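Ribulose-1,5-bisphosphate carboxylase/oxygenase large subunit (Rhodopseudomonas palustris, PDB 3QFW) is a Rubisco-like protein, grouped with the magnesium-binding ribulose-bisphosphate carboxylases, that probably carries out a related reaction beginning with enolisation of its substrate in a barrel-shaped catalytic domain. Local coordinates at residues 168-173 against 204-209; 158-163 against 355-360; 278-283 against 337-342. All blocks are in the same frame, centred on the assembly; numbering follows the deposited sequence.

Interaction 1. Residues 168-173 against 204-209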
loop_
_atom_site.group_PDB
_atom_site.type_symbol
_atom_site.label_atom_id
_atom_site.label_comp_id
_atom_site.label_asym_id
_atom_site.label_seq_id
_atom_site.Cartn_x
_atom_site.Cartn_y
_atom_site.Cartn_z
ATOM N N GLY B 168 11.887 4.372 -9.930
ATOM C CA GLY B 168 12.688 3.247 -9.488
ATOM C C GLY B 168 13.981 3.655 -8.820
ATOM O O GLY B 168 14.635 2.848 -8.155
ATOM N N LEU B 169 14.354 4.916 -8.984
ATOM C CA LEU B 169 15.559 5.430 -8.354
ATOM C C LEU B 169 15.285 5.699 -6.891
ATOM O O LEU B 169 14.334 6.400 -6.539
ATOM C CB LEU B 169 16.040 6.707 -9.048
ATOM C CG LEU B 169 16.820 6.520 -10.346
ATOM C CD1 LEU B 169 16.873 7.832 -11.123
ATOM C CD2 LEU B 169 18.229 6.016 -10.066
ATOM N N ALA B 170 16.113 5.123 -6.033
ATOM C CA ALA B 170 15.960 5.330 -4.605
ATOM C C ALA B 170 17.308 5.651 -3.992
ATOM O O ALA B 170 17.801 6.760 -4.128
ATOM C CB ALA B 170 15.327 4.109 -3.948
ATOM N N ASP B 171 17.916 4.674 -3.331
ATOM C CA ASP B 171 19.175 4.919 -2.642
ATOM C C ASP B 171 20.172 3.805 -2.959
ATOM O O ASP B 171 20.956 3.390 -2.107
ATOM C CB ASP B 171 18.913 5.039 -1.139
ATOM C CG ASP B 171 20.035 5.741 -0.388
ATOM O OD1 ASP B 171 20.848 6.464 -1.013
ATOM O OD2 ASP B 171 20.079 5.575 0.852
ATOM N N GLN B 172 20.141 3.330 -4.201
ATOM C CA GLN B 172 21.016 2.239 -4.621
ATOM C C GLN B 172 22.484 2.659 -4.645
ATOM O O GLN B 172 22.799 3.810 -4.919
ATOM C CB GLN B 172 20.596 1.718 -5.994
ATOM C CG GLN B 172 19.178 1.161 -6.043
ATOM C CD GLN B 172 18.169 2.174 -6.567
ATOM O OE1 GLN B 172 18.245 3.360 -6.257
ATOM N NE2 GLN B 172 17.231 1.707 -7.381
ATOM N N ALA B 173 23.378 1.721 -4.347
ATOM C CA ALA B 173 24.810 2.006 -4.378
ATOM C C ALA B 173 25.175 2.629 -5.715
ATOM O O ALA B 173 26.049 3.492 -5.791
ATOM C CB ALA B 173 25.613 0.733 -4.139
ATOM N N ASN B 204 13.397 11.254 -6.079
ATOM C CA ASN B 204 12.491 10.319 -5.429
ATOM C C ASN B 204 12.945 9.989 -4.018
ATOM O O ASN B 204 14.000 9.378 -3.832
ATOM C CB ASN B 204 12.339 9.033 -6.247
ATOM C CG ASN B 204 11.341 8.071 -5.625
ATOM O OD1 ASN B 204 10.167 8.405 -5.466
ATOM N ND2 ASN B 204 11.808 6.871 -5.259
ATOM N N ILE B 205 12.161 10.392 -3.024
ATOM C CA ILE B 205 12.454 10.009 -1.638
ATOM C C ILE B 205 11.774 8.694 -1.247
ATOM O O ILE B 205 10.659 8.416 -1.687
ATOM C CB ILE B 205 12.121 11.123 -0.636
ATOM C CG1 ILE B 205 10.643 11.511 -0.731
ATOM C CG2 ILE B 205 13.008 12.332 -0.908
ATOM C CD1 ILE B 205 10.146 12.286 0.466
ATOM N N SER B 206 12.453 7.913 -0.401
ATOM C CA SER B 206 12.185 6.484 -0.242
ATOM C C SER B 206 12.355 5.963 1.189
ATOM O O SER B 206 12.993 6.604 2.025
ATOM C CB SER B 206 13.174 5.704 -1.121
ATOM O OG SER B 206 12.503 4.749 -1.907
ATOM N N GLY B 207 11.798 4.781 1.450
ATOM C CA GLY B 207 12.090 4.039 2.672
ATOM C C GLY B 207 11.145 4.315 3.830
ATOM O O GLY B 207 9.956 4.540 3.626
ATOM N N THR B 208 11.675 4.286 5.053
ATOM C CA THR B 208 10.877 4.594 6.243
ATOM C C THR B 208 10.713 6.102 6.338
ATOM O O THR B 208 11.369 6.846 5.615
ATOM C CB THR B 208 11.573 4.149 7.545
ATOM O OG1 THR B 208 12.745 4.947 7.753
ATOM C CG2 THR B 208 11.955 2.654 7.510
ATOM N N LEU B 209 9.856 6.556 7.244
ATOM C CA LEU B 209 9.691 7.988 7.463
ATOM C C LEU B 209 11.033 8.629 7.823
ATOM O O LEU B 209 11.309 9.758 7.422
ATOM C CB LEU B 209 8.650 8.257 8.549
ATOM C CG LEU B 209 8.335 9.719 8.881
ATOM C CD1 LEU B 209 7.919 10.508 7.635
ATOM C CD2 LEU B 209 7.260 9.774 9.961
#

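Interaction 2. Residues 158-163 against 355-360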
loop_
_atom_site.group_PDB
_atom_site.type_symbol
_atom_site.label_atom_id
_atom_site.label_comp_id
_atom_site.label_asym_id
_atom_site.label_seq_id
_atom_site.Cartn_x
_atom_site.Cartn_y
_atom_site.Cartn_z
ATOM N N GLY B 158 16.606 22.368 -22.673
ATOM C CA GLY B 158 15.527 22.372 -23.645
ATOM C C GLY B 158 14.260 23.074 -23.195
ATOM O O GLY B 158 13.321 23.242 -23.976
ATOM N N GLY B 159 14.228 23.498 -21.938
ATOM C CA GLY B 159 13.096 24.256 -21.427
ATOM C C GLY B 159 12.007 23.428 -20.749
ATOM O O GLY B 159 10.923 23.930 -20.451
ATOM N N VAL B 160 12.293 22.157 -20.504
ATOM C CA VAL B 160 11.367 21.285 -19.775
ATOM C C VAL B 160 11.088 21.870 -18.390
ATOM O O VAL B 160 12.015 22.264 -17.687
ATOM C CB VAL B 160 11.956 19.873 -19.628
ATOM C CG1 VAL B 160 11.019 18.959 -18.823
ATOM C CG2 VAL B 160 12.233 19.281 -20.994
ATOM N N ASP B 161 9.819 21.924 -17.993
ATOM C CA ASP B 161 9.455 22.493 -16.693
ATOM C C ASP B 161 9.863 21.658 -15.462
ATOM O O ASP B 161 10.324 22.212 -14.454
ATOM C CB ASP B 161 7.956 22.792 -16.645
ATOM C CG ASP B 161 7.522 23.738 -17.741
ATOM O OD1 ASP B 161 7.942 24.917 -17.702
ATOM O OD2 ASP B 161 6.759 23.307 -18.636
ATOM N N LEU B 162 9.691 20.337 -15.528
ATOM C CA LEU B 162 10.018 19.492 -14.376
ATOM C C LEU B 162 10.760 18.218 -14.767
ATOM O O LEU B 162 10.365 17.493 -15.681
ATOM C CB LEU B 162 8.774 19.177 -13.523
ATOM C CG LEU B 162 8.935 18.341 -12.236
ATOM C CD1 LEU B 162 10.241 18.640 -11.518
ATOM C CD2 LEU B 162 7.758 18.535 -11.272
ATOM N N ILE B 163 11.864 17.991 -14.073
ATOM C CA ILE B 163 12.671 16.803 -14.243
ATOM C C ILE B 163 12.513 15.968 -12.984
ATOM O O ILE B 163 12.754 16.441 -11.874
ATOM C CB ILE B 163 14.138 17.168 -14.465
ATOM C CG1 ILE B 163 14.258 18.032 -15.734
ATOM C CG2 ILE B 163 15.000 15.910 -14.542
ATOM C CD1 ILE B 163 15.656 18.436 -16.073
ATOM N N GLU B 355 17.926 19.461 -28.374
ATOM C CA GLU B 355 17.193 19.849 -29.572
ATOM C C GLU B 355 15.787 19.254 -29.607
ATOM O O GLU B 355 14.804 19.970 -29.834
ATOM C CB GLU B 355 17.966 19.451 -30.835
ATOM C CG GLU B 355 17.194 19.672 -32.127
ATOM C CD GLU B 355 17.930 19.131 -33.337
ATOM O OE1 GLU B 355 19.013 18.537 -33.151
ATOM O OE2 GLU B 355 17.430 19.301 -34.472
ATOM N N GLN B 356 15.696 17.946 -29.376
ATOM C CA GLN B 356 14.416 17.248 -29.416
ATOM C C GLN B 356 13.510 17.658 -28.259
ATOM O O GLN B 356 12.289 17.674 -28.403
ATOM C CB GLN B 356 14.618 15.729 -29.435
ATOM C CG GLN B 356 15.371 15.214 -30.655
ATOM C CD GLN B 356 14.760 15.674 -31.971
ATOM O OE1 GLN B 356 13.588 16.045 -32.033
ATOM N NE2 GLN B 356 15.558 15.649 -33.033
ATOM N N ALA B 357 14.111 17.985 -27.118
ATOM C CA ALA B 357 13.363 18.468 -25.956
ATOM C C ALA B 357 12.776 19.846 -26.232
ATOM O O ALA B 357 11.637 20.144 -25.866
ATOM C CB ALA B 357 14.261 18.541 -24.755
ATOM N N SER B 358 13.574 20.699 -26.858
ATOM C CA SER B 358 13.107 22.026 -27.220
ATOM C C SER B 358 11.929 21.898 -28.171
ATOM O O SER B 358 10.949 22.627 -28.062
ATOM C CB SER B 358 14.229 22.834 -27.880
ATOM O OG SER B 358 15.315 23.023 -26.987
ATOM N N ARG B 359 12.034 20.956 -29.099
ATOM C CA ARG B 359 10.980 20.702 -30.069
ATOM C C ARG B 359 9.668 20.458 -29.346
ATOM O O ARG B 359 8.644 21.049 -29.673
ATOM C CB ARG B 359 11.336 19.480 -30.916
ATOM C CG ARG B 359 11.635 19.786 -32.364
ATOM C CD ARG B 359 10.350 19.941 -33.160
ATOM N NE ARG B 359 10.593 20.498 -34.489
ATOM C CZ ARG B 359 11.096 19.812 -35.510
ATOM N NH1 ARG B 359 11.423 18.534 -35.361
ATOM N NH2 ARG B 359 11.280 20.406 -36.682
ATOM N N PHE B 360 9.712 19.570 -28.360
ATOM C CA PHE B 360 8.528 19.236 -27.580
ATOM C C PHE B 360 8.018 20.448 -26.811
ATOM O O PHE B 360 6.843 20.810 -26.897
ATOM C CB PHE B 360 8.841 18.100 -26.610
ATOM C CG PHE B 360 7.679 17.703 -25.752
ATOM C CD1 PHE B 360 6.827 16.686 -26.146
ATOM C CD2 PHE B 360 7.439 18.347 -24.550
ATOM C CE1 PHE B 360 5.749 16.319 -25.351
ATOM C CE2 PHE B 360 6.364 17.979 -23.749
ATOM C CZ PHE B 360 5.519 16.976 -24.157
#

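Interaction 3. Residues 278-283 against 337-342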
loop_
_atom_site.group_PDB
_atom_site.type_symbol
_atom_site.label_atom_id
_atom_site.label_comp_id
_atom_site.label_asym_id
_atom_site.label_seq_id
_atom_site.Cartn_x
_atom_site.Cartn_y
_atom_site.Cartn_z
ATOM N N ALA B 278 -0.567 16.185 -2.696
ATOM C CA ALA B 278 0.170 16.121 -3.944
ATOM C C ALA B 278 -0.092 17.394 -4.780
ATOM O O ALA B 278 -1.236 17.782 -4.979
ATOM C CB ALA B 278 -0.214 14.884 -4.724
ATOM N N ASP B 279 0.968 18.037 -5.259
ATOM C CA ASP B 279 0.809 19.208 -6.124
ATOM C C ASP B 279 0.717 18.803 -7.584
ATOM O O ASP B 279 0.077 19.495 -8.395
ATOM C CB ASP B 279 1.949 20.195 -5.931
ATOM C CG ASP B 279 2.058 20.668 -4.501
ATOM O OD1 ASP B 279 1.126 21.354 -4.033
ATOM O OD2 ASP B 279 3.078 20.359 -3.859
ATOM N N ALA B 280 1.359 17.691 -7.922
ATOM C CA ALA B 280 1.178 17.090 -9.234
ATOM C C ALA B 280 0.991 15.599 -9.041
ATOM O O ALA B 280 1.443 15.028 -8.048
ATOM C CB ALA B 280 2.362 17.371 -10.152
ATOM N N THR B 281 0.311 14.963 -9.981
ATOM C CA THR B 281 0.057 13.545 -9.825
ATOM C C THR B 281 0.247 12.801 -11.149
ATOM O O THR B 281 -0.417 13.095 -12.158
ATOM C CB THR B 281 -1.321 13.283 -9.153
ATOM O OG1 THR B 281 -1.481 11.885 -8.927
ATOM C CG2 THR B 281 -2.487 13.800 -10.018
ATOM N N VAL B 282 1.194 11.863 -11.133
ATOM C CA VAL B 282 1.571 11.102 -12.316
ATOM C C VAL B 282 0.619 9.917 -12.500
ATOM O O VAL B 282 0.229 9.275 -11.538
ATOM C CB VAL B 282 3.028 10.588 -12.197
ATOM C CG1 VAL B 282 3.416 9.724 -13.396
ATOM C CG2 VAL B 282 3.997 11.752 -12.013
ATOM N N PHE B 283 0.238 9.648 -13.745
ATOM C CA PHE B 283 -0.627 8.515 -14.073
ATOM C C PHE B 283 -0.419 8.139 -15.531
ATOM O O PHE B 283 -0.075 8.998 -16.366
ATOM C CB PHE B 283 -2.103 8.850 -13.830
ATOM C CG PHE B 283 -2.631 9.970 -14.704
ATOM C CD1 PHE B 283 -3.398 9.693 -15.825
ATOM C CD2 PHE B 283 -2.375 11.288 -14.381
ATOM C CE1 PHE B 283 -3.900 10.726 -16.618
ATOM C CE2 PHE B 283 -2.866 12.334 -15.173
ATOM C CZ PHE B 283 -3.623 12.044 -16.291
ATOM N N ASP B 337 -4.339 22.932 -18.537
ATOM C CA ASP B 337 -4.015 22.735 -17.125
ATOM C C ASP B 337 -3.548 21.292 -16.890
ATOM O O ASP B 337 -4.232 20.484 -16.255
ATOM C CB ASP B 337 -5.212 23.068 -16.236
ATOM C CG ASP B 337 -5.431 24.565 -16.073
ATOM O OD1 ASP B 337 -4.498 25.355 -16.345
ATOM O OD2 ASP B 337 -6.544 24.947 -15.653
ATOM N N VAL B 338 -2.366 20.993 -17.412
ATOM C CA VAL B 338 -1.848 19.635 -17.466
ATOM C C VAL B 338 -0.339 19.721 -17.635
ATOM O O VAL B 338 0.175 20.692 -18.203
ATOM C CB VAL B 338 -2.453 18.870 -18.661
ATOM C CG1 VAL B 338 -1.983 19.483 -19.984
ATOM C CG2 VAL B 338 -2.108 17.383 -18.603
ATOM N N MET B 339 0.378 18.728 -17.121
ATOM C CA MET B 339 1.816 18.623 -17.371
ATOM C C MET B 339 2.111 17.316 -18.115
ATOM O O MET B 339 1.952 16.223 -17.558
ATOM C CB MET B 339 2.601 18.694 -16.054
ATOM C CG MET B 339 4.130 18.718 -16.202
ATOM S SD MET B 339 4.991 19.289 -14.709
ATOM C CE MET B 339 4.347 18.136 -13.477
ATOM N N LEU B 340 2.526 17.426 -19.373
ATOM C CA LEU B 340 2.810 16.240 -20.179
ATOM C C LEU B 340 4.173 15.637 -19.853
ATOM O O LEU B 340 5.205 16.285 -19.980
ATOM C CB LEU B 340 2.718 16.566 -21.680
ATOM C CG LEU B 340 1.414 17.202 -22.167
ATOM C CD1 LEU B 340 1.508 17.514 -23.651
ATOM C CD2 LEU B 340 0.202 16.330 -21.883
ATOM N N LEU B 341 4.180 14.380 -19.431
ATOM C CA LEU B 341 5.445 13.717 -19.137
ATOM C C LEU B 341 5.926 12.951 -20.356
ATOM O O LEU B 341 5.260 12.023 -20.804
ATOM C CB LEU B 341 5.281 12.780 -17.940
ATOM C CG LEU B 341 6.508 12.013 -17.453
ATOM C CD1 LEU B 341 7.550 12.970 -16.935
ATOM C CD2 LEU B 341 6.085 11.026 -16.359
ATOM N N ILE B 342 7.054 13.361 -20.927
ATOM C CA ILE B 342 7.730 12.499 -21.890
ATOM C C ILE B 342 9.032 11.954 -21.306
ATOM O O ILE B 342 9.119 10.780 -20.952
ATOM C CB ILE B 342 8.037 13.208 -23.202
ATOM C CG1 ILE B 342 8.565 12.192 -24.220
ATOM C CG2 ILE B 342 9.064 14.306 -22.976
ATOM C CD1 ILE B 342 7.996 10.782 -24.032
#

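Interaction 1. Residues 168-173 against 204-209
Leu169 and Ala170 present a carbonyl and a methyl group to Asn204 and Ser206, joining two loops that follow neighbouring strands of the barrel. Just before them, Gly168 O accepts Gln172 NE2 at 2.9 Å, and Gln82 of the second subunit also donates to it. The link across the contact comes next. Asn204 ND2 lies 2.9 Å from Leu169 O, with an N-H...O angle of 153° and the donor tilted 23° from the carbonyl plane. With CG anti to the backbone N (chi1 -177°), the Asn204 amide extends toward the facing loop, and an asparagine is just long enough to deliver an N-H there. A leucine in its place has no N-H to offer, so the buried carbonyl of Leu169 would probably lose this donor and the two loops their one hydrogen bond. Ala170 follows with a small methyl group, CB, that fits 3.5 Å from Ser206 OG, with Ser206 CB close behind. The other end of the Gln172 amide now comes into play: Ala170 N donates to Gln172 OE1 at 2.8 Å. With one end of the amide accepting and the other donating, NE2 also to Thr75 O of the second subunit, the flat group is fixed in rotation and holds the turn closed. Asp171 OD1 accepts the backbone N of Phe177, at the start of helix 177-195. Residues 168-173 run from strand 162-165 into helix 177-195, and residues 204-209 from strand 200-202 into helix 209-222, which Thr208 N-caps. Both loops thus lie at the C-terminal ends of parallel strands, the side where Rubisco relatives keep their active site, and the second subunit packs against them.

Interaction 2. Residues 158-163 against 355-360
Gly158 packs directly on Ala357 and Ser358 where helix 145-157 ends in a Schellman motif, whose positive-phi residue is Gly159. The CA atoms of Gly158 and Ser358 are 4.3 Å apart, an approach that a glycine makes possible: a side chain on Gly158 would run into the Ala357 methyl group. Gly159 suits its own place for another reason, since at its backbone angles a CB would press on the preceding carbonyl O.

Ser358 holds its hydroxyl anti to the carbonyl carbon and beside its own backbone N (chi1 -62°). This rotamer lets OG bond back to Thr354 O, one turn earlier in helix 353-366, so the hydroxyl is satisfied within the helix while its flank rests against the glycine, with Ser358 OG 3.4 Å from Gly158 CA. Ala357, small enough for a helix pressed this close, points its methyl group at the same glycine. Beyond the turn, Val160 has CG1 anti to the backbone N (chi1 178°), which leaves CG2 as the branch that reaches the helix: Val160 CG2 and Ala357 CB are 4.3 Å apart, a loose apolar touch. From there the chain enters strand 162-165, Asp161 just before it forming a salt bridge with Arg131. The backbone adds a weak polar touch of its own, the CA-H of Ser358 pointing at Gly158 O, with Ser358 CA and that oxygen 3.5 Å apart and 148° at the hydrogen.

Interaction 3. Residues 278-283 against 337-342
The CA atoms of Ala280 and Met339 are 8.3 Å apart, as are those of Val282 and Leu341, so residues 278-283 and 337-342 advance in the same sense, too far apart for backbone bonding. Side chains alone therefore bridge the distance, as befits strands that flank a common neighbour in a barrel wall.

Two apolar pairs do so. Met339 runs out with CG anti to the backbone N (chi1 -175°), then bends at chi3 (56°), and its terminal methyl group ends against the small alanine: Met339 CE is 3.9 Å from Ala280 CB. A long flexible thioether chain and a short methyl group make complementary partners here, since the one supplies the reach that the other lacks. In the second pair the side chains cross obliquely, each offering one branch, with Val282 CG1 4.2 Å from Leu341 CD2. All four residues are buried, and purely apolar groups suit such a place because they leave no polar atom needing a partner. The alternate residue Thr281 faces the other way, its OG1 bonded to Leu269 O in helix 265-276, so the strand offers one side to the interior pairs and the other to the surrounding helices.

Strand 315-319 links the two pairs: Ala280 and Met339 both touch Thr317, while Leu341 touches Ala319. Strand 280-284 is bonded to strand 250-253 as well, strand 339-341 is parallel to strand 133-138, and both Met339 and Leu341 also rest on Ala135 there, while Leu340 turns toward helix 327-334.

In the fold
The three contacts sit at different places in one TIM-type barrel. Interaction 1 (168-173 with 204-209) joins loops after two adjacent strands, interaction 3 joins strands 280-284 and 339-341, and interaction 2 packs helix 353-366 on the turn before strand 162-165. Interactions 1 and 3 follow one another along the chain, both nested within the span closed by interaction 2, which brings the last helix back to that turn. Their centres lie about 26 Å (1 and 2), 21 Å (1 and 3) and 15 Å (2 and 3) apart. Interactions 2 and 3 meet on both faces of strand 339-341: Phe360 packs on Leu340 on the helix side, and Leu162 on Met339 inside.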